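Local coordinates for protein cephalosporin hydroxylase CMCI (Streptomyces clavuligerus, PDB 2BM8) that takes part in cephamycin biosynthesis, probably in hydroxylation and perhaps methylation of the cephalosporin nucleus, at residues B[67-70]-B[71-75]; B[95-98]-B[99-102]. The protein carries 3 engineered substitutions. All coordinates share one frame; numbering follows the deposited sequence.

Contact 1: B[67-70]-B[71-75]; sequences PDTQ and AVYHD
Residues 67-70 and 71-75 form the first turns of one helix, and each carbonyl from Pro67 to Gln70 receives the amide four places further on. Among these i to i+4 bonds, Tyr73 N to Thr69 O (3.0 Å) is practically straight at 178°, whereas His74 N to Gln70 O (2.9 Å) bends to 138°. The amides of Asp68 and Thr69 are weakly bonded to OD1 of Asp66, just ahead of the helix.

Thr69 and Tyr73, one turn apart, carry the main side-chain contact and run side by side in the same direction. The Thr69 methyl CG2 stands anti to the backbone N and meets one flank of the ring, 3.6 Å from Tyr73 CE1. Tyr73 CD1 also lies 3.4 Å from Thr69 O. The threonine thereby divides its tasks: its methyl packs against the tyrosine, while OG1, swung to the N side, bonds to Gln223 OE1 and Ser221 OG. Tyr73 OH in turn bonds to Glu186 OE2, which fixes the far end of the ring. On a neighbouring flank, Val72 CG2 lies 3.5 Å from Asp68 O. Gln70 CB points away from residues 71-75; beyond CG the chain is extended, and NE2 bonds to Lys65 O. His74 sets CB 3.4 Å from Gln70 O, but its imidazole leads off toward a nearly parallel ring, Trp58 of the second subunit.

The example illustrates how an alpha-helix sorts neighbours by face: Thr69 and Tyr73 look into the chain, while Pro67, Ala71 and His74 meet the second subunit. It is the start of helix 67-80, which leads into strand 84-88 of the Rossmann-like sheet.

Contact 2: B[95-98]-B[99-102]; sequences SLAW and FRDL
Asp101 N donates to Ala97 O at 2.8 Å, the shortest sound polar bond here and one of four successive i to i+4 bonds in this helix. Asp101 OD1 also lies 3.3 Å from Ala97 O; these two acceptors are not bonded, and Arg100 and Arg59, both salt-bridged to the carboxylate, would probably offset the repulsion. Arg100, its chain bent at the second and third torsions, brings NE to Asp101 OD1 at 3.0 Å. OD1 lies in the guanidinium plane, whereas NE approaches on the anti side, 27° out of the carboxylate plane. NH2 adds a weak bond to the same oxygen. The other oxygen, OD2, is held by Trp58 NE1 and Arg59 NH1 of the same chain, while NH1 and NH2 of Arg100 reach Glu130 O and Asp128 OD1.

The aromatic flank is organised by Trp98. With CG anti to the backbone N (chi1 -178°), its indole stands out from the helix, and Leu102, one turn on, lies alongside with CD2 over one face of the six-membered ring in a CH-pi contact. The modelled spacing there is too short to be trusted in detail. Trp98 and Phe99 form an oblique pair, planes at 58°: Phe99 CE2 sits at the indole edge, 3.7 Å from Trp98 CZ3, while Trp98 CE3 lies over one face of the Phe99 ring.

This is the helix of the beta-alpha-beta unit 84-88, 94-106, 111-116 in a Rossmann-like fold, with Phe99 packed on Ile85 and Val112 of the sheet and Trp98 and Leu102 on helix 67-80.

In the fold
Contact 1 comes first along the chain, on helix 67-80; strand 84-88 follows, and contact 2 lies on helix 94-106 beyond it. They are nonetheless about 12 Å apart, centre to centre, because the two helices pack directly on each other. Trp98 CH2 approaches Gln70 O at 3.4 Å, the rings of Tyr73 and Phe99 meet edge-to-face, and Leu102 touches His74. The side chains ordered within each helix thus also build the interface between them. Strand 84-88, reached from the first helix and left for the second, is an interior strand, between 111-116 and 155-159. Both contacts also touch the second subunit, placing this helix pair at the interface with that neighbour in the six-chain assembly.

Contact 1: B[67-70]-B[71-75]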
loop_
_atom_site.group_PDB
_atom_site.type_symbol
_atom_site.label_atom_id
_atom_site.label_comp_id
_atom_site.label_asym_id
_atom_site.label_seq_id
_atom_site.Cartn_x
_atom_site.Cartn_y
_atom_site.Cartn_z
ATOM N N PRO B 67 -13.525 -16.010 9.283
ATOM C CA PRO B 67 -14.088 -15.292 10.426
ATOM C C PRO B 67 -14.964 -14.078 10.109
ATOM O O PRO B 67 -15.920 -13.853 10.811
ATOM C CB PRO B 67 -12.841 -14.856 11.206
ATOM C CG PRO B 67 -11.872 -15.927 10.938
ATOM C CD PRO B 67 -12.082 -16.261 9.476
ATOM N N ASP B 68 -14.643 -13.309 9.089
ATOM C CA ASP B 68 -15.448 -12.149 8.755
ATOM C C ASP B 68 -16.791 -12.596 8.195
ATOM O O ASP B 68 -17.813 -11.958 8.441
ATOM C CB ASP B 68 -14.674 -11.250 7.781
ATOM C CG ASP B 68 -13.346 -10.767 8.390
ATOM O OD1 ASP B 68 -13.387 -10.276 9.554
ATOM O OD2 ASP B 68 -12.215 -10.871 7.828
ATOM N N THR B 69 -16.787 -13.696 7.448
ATOM C CA THR B 69 -18.024 -14.268 6.924
ATOM C C THR B 69 -18.913 -14.891 8.016
ATOM O O THR B 69 -20.127 -14.678 8.026
ATOM C CB THR B 69 -17.678 -15.299 5.869
ATOM O OG1 THR B 69 -17.054 -14.633 4.772
ATOM C CG2 THR B 69 -18.930 -15.913 5.266
ATOM N N GLN B 70 -18.287 -15.653 8.915
ATOM C CA GLN B 70 -18.947 -16.185 10.096
ATOM C C GLN B 70 -19.627 -15.066 10.878
ATOM O O GLN B 70 -20.768 -15.224 11.306
ATOM C CB GLN B 70 -17.941 -16.904 10.996
ATOM C CG GLN B 70 -17.420 -18.231 10.452
ATOM C CD GLN B 70 -16.278 -18.790 11.304
ATOM O OE1 GLN B 70 -16.391 -18.854 12.542
ATOM N NE2 GLN B 70 -15.178 -19.181 10.651
ATOM N N ALA B 71 -18.939 -13.942 11.049
ATOM C CA ALA B 71 -19.502 -12.778 11.759
ATOM C C ALA B 71 -20.774 -12.215 11.104
ATOM O O ALA B 71 -21.741 -11.894 11.782
ATOM C CB ALA B 71 -18.466 -11.662 11.876
ATOM N N VAL B 72 -20.752 -12.086 9.783
ATOM C CA VAL B 72 -21.913 -11.637 9.036
ATOM C C VAL B 72 -23.083 -12.625 9.201
ATOM O O VAL B 72 -24.177 -12.216 9.576
ATOM C CB VAL B 72 -21.567 -11.439 7.544
ATOM C CG1 VAL B 72 -22.831 -11.301 6.708
ATOM C CG2 VAL B 72 -20.655 -10.238 7.370
ATOM N N TYR B 73 -22.839 -13.911 8.951
ATOM C CA TYR B 73 -23.885 -14.934 9.123
ATOM C C TYR B 73 -24.409 -15.003 10.558
ATOM O O TYR B 73 -25.537 -15.376 10.786
ATOM C CB TYR B 73 -23.405 -16.330 8.703
ATOM C CG TYR B 73 -23.453 -16.582 7.209
ATOM C CD1 TYR B 73 -22.298 -16.848 6.501
ATOM C CD2 TYR B 73 -24.658 -16.571 6.511
ATOM C CE1 TYR B 73 -22.322 -17.072 5.138
ATOM C CE2 TYR B 73 -24.703 -16.802 5.135
ATOM C CZ TYR B 73 -23.525 -17.047 4.448
ATOM O OH TYR B 73 -23.523 -17.288 3.086
ATOM N N HIS B 74 -23.585 -14.663 11.530
ATOM C CA HIS B 74 -24.042 -14.694 12.900
ATOM C C HIS B 74 -25.095 -13.616 13.099
ATOM O O HIS B 74 -26.162 -13.898 13.646
ATOM C CB HIS B 74 -22.896 -14.495 13.875
ATOM C CG HIS B 74 -23.352 -14.320 15.281
ATOM N ND1 HIS B 74 -23.775 -13.106 15.770
ATOM C CD2 HIS B 74 -23.502 -15.211 16.288
ATOM C CE1 HIS B 74 -24.140 -13.251 17.031
ATOM N NE2 HIS B 74 -23.992 -14.520 17.367
ATOM N N ASP B 75 -24.789 -12.394 12.639
ATOM C CA ASP B 75 -25.730 -11.266 12.704
ATOM C C ASP B 75 -27.012 -11.569 11.935
ATOM O O ASP B 75 -28.092 -11.290 12.406
ATOM C CB ASP B 75 -25.102 -9.972 12.153
ATOM C CG ASP B 75 -23.906 -9.474 12.988
ATOM O OD1 ASP B 75 -23.812 -9.861 14.177
ATOM O OD2 ASP B 75 -23.006 -8.708 12.525
#

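Contact 2: B[95-98]-B[99-102]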
loop_
_atom_site.group_PDB
_atom_site.type_symbol
_atom_site.label_atom_id
_atom_site.label_comp_id
_atom_site.label_asym_id
_atom_site.label_seq_id
_atom_site.Cartn_x
_atom_site.Cartn_y
_atom_site.Cartn_z
ATOM N N SER B 95 -19.311 -26.177 7.399
ATOM C CA SER B 95 -20.225 -25.058 7.502
ATOM C C SER B 95 -21.665 -25.499 7.855
ATOM O O SER B 95 -22.401 -24.761 8.488
ATOM C CB SER B 95 -20.186 -24.244 6.209
ATOM O OG SER B 95 -20.798 -24.987 5.176
ATOM N N LEU B 96 -22.069 -26.692 7.457
ATOM C CA LEU B 96 -23.361 -27.259 7.900
ATOM C C LEU B 96 -23.451 -27.428 9.428
ATOM O O LEU B 96 -24.411 -26.986 10.048
ATOM C CB LEU B 96 -23.569 -28.634 7.279
ATOM C CG LEU B 96 -24.224 -28.774 5.912
ATOM C CD1 LEU B 96 -24.045 -27.556 5.037
ATOM C CD2 LEU B 96 -23.681 -30.021 5.244
ATOM N N ALA B 97 -22.460 -28.098 10.017
ATOM C CA ALA B 97 -22.416 -28.298 11.453
ATOM C C ALA B 97 -22.339 -26.973 12.192
ATOM O O ALA B 97 -22.917 -26.833 13.267
ATOM C CB ALA B 97 -21.238 -29.163 11.834
ATOM N N TRP B 98 -21.631 -26.006 11.610
ATOM C CA TRP B 98 -21.490 -24.683 12.199
ATOM C C TRP B 98 -22.849 -23.991 12.247
ATOM O O TRP B 98 -23.255 -23.512 13.297
ATOM C CB TRP B 98 -20.470 -23.839 11.420
ATOM C CG TRP B 98 -20.255 -22.478 12.006
ATOM C CD1 TRP B 98 -19.556 -22.180 13.121
ATOM C CD2 TRP B 98 -20.774 -21.249 11.520
ATOM N NE1 TRP B 98 -19.585 -20.828 13.362
ATOM C CE2 TRP B 98 -20.338 -20.234 12.389
ATOM C CE3 TRP B 98 -21.558 -20.893 10.425
ATOM C CZ2 TRP B 98 -20.664 -18.904 12.208
ATOM C CZ3 TRP B 98 -21.873 -19.570 10.235
ATOM C CH2 TRP B 98 -21.436 -18.592 11.129
ATOM N N PHE B 99 -23.554 -23.970 11.126
ATOM C CA PHE B 99 -24.885 -23.363 11.068
ATOM C C PHE B 99 -25.841 -24.012 12.064
ATOM O O PHE B 99 -26.616 -23.321 12.720
ATOM C CB PHE B 99 -25.495 -23.484 9.667
ATOM C CG PHE B 99 -25.070 -22.410 8.718
ATOM C CD1 PHE B 99 -24.517 -22.737 7.487
ATOM C CD2 PHE B 99 -25.243 -21.073 9.033
ATOM C CE1 PHE B 99 -24.132 -21.752 6.602
ATOM C CE2 PHE B 99 -24.863 -20.082 8.143
ATOM C CZ PHE B 99 -24.302 -20.428 6.928
ATOM N N ARG B 100 -25.786 -25.341 12.142
ATOM C CA ARG B 100 -26.583 -26.114 13.086
ATOM C C ARG B 100 -26.237 -25.752 14.521
ATOM O O ARG B 100 -27.104 -25.424 15.308
ATOM C CB ARG B 100 -26.364 -27.615 12.872
ATOM C CG ARG B 100 -27.359 -28.486 13.619
ATOM C CD ARG B 100 -26.918 -28.913 15.039
ATOM N NE ARG B 100 -25.519 -29.347 15.090
ATOM C CZ ARG B 100 -25.073 -30.509 14.618
ATOM N NH1 ARG B 100 -25.899 -31.377 14.054
ATOM N NH2 ARG B 100 -23.793 -30.809 14.696
ATOM N N ASP B 101 -24.960 -25.823 14.861
ATOM C CA ASP B 101 -24.508 -25.470 16.206
ATOM C C ASP B 101 -24.976 -24.075 16.585
ATOM O O ASP B 101 -25.526 -23.881 17.652
ATOM C CB ASP B 101 -22.991 -25.510 16.293
ATOM C CG ASP B 101 -22.445 -26.906 16.320
ATOM O OD1 ASP B 101 -23.205 -27.884 16.366
ATOM O OD2 ASP B 101 -21.237 -27.115 16.291
ATOM N N LEU B 102 -24.777 -23.127 15.679
ATOM C CA LEU B 102 -25.003 -21.720 15.964
ATOM C C LEU B 102 -26.477 -21.414 16.154
ATOM O O LEU B 102 -26.845 -20.592 16.983
ATOM C CB LEU B 102 -24.444 -20.875 14.819
ATOM C CG LEU B 102 -24.110 -19.423 15.114
ATOM C CD1 LEU B 102 -23.476 -19.245 16.481
ATOM C CD2 LEU B 102 -23.185 -18.916 14.041
#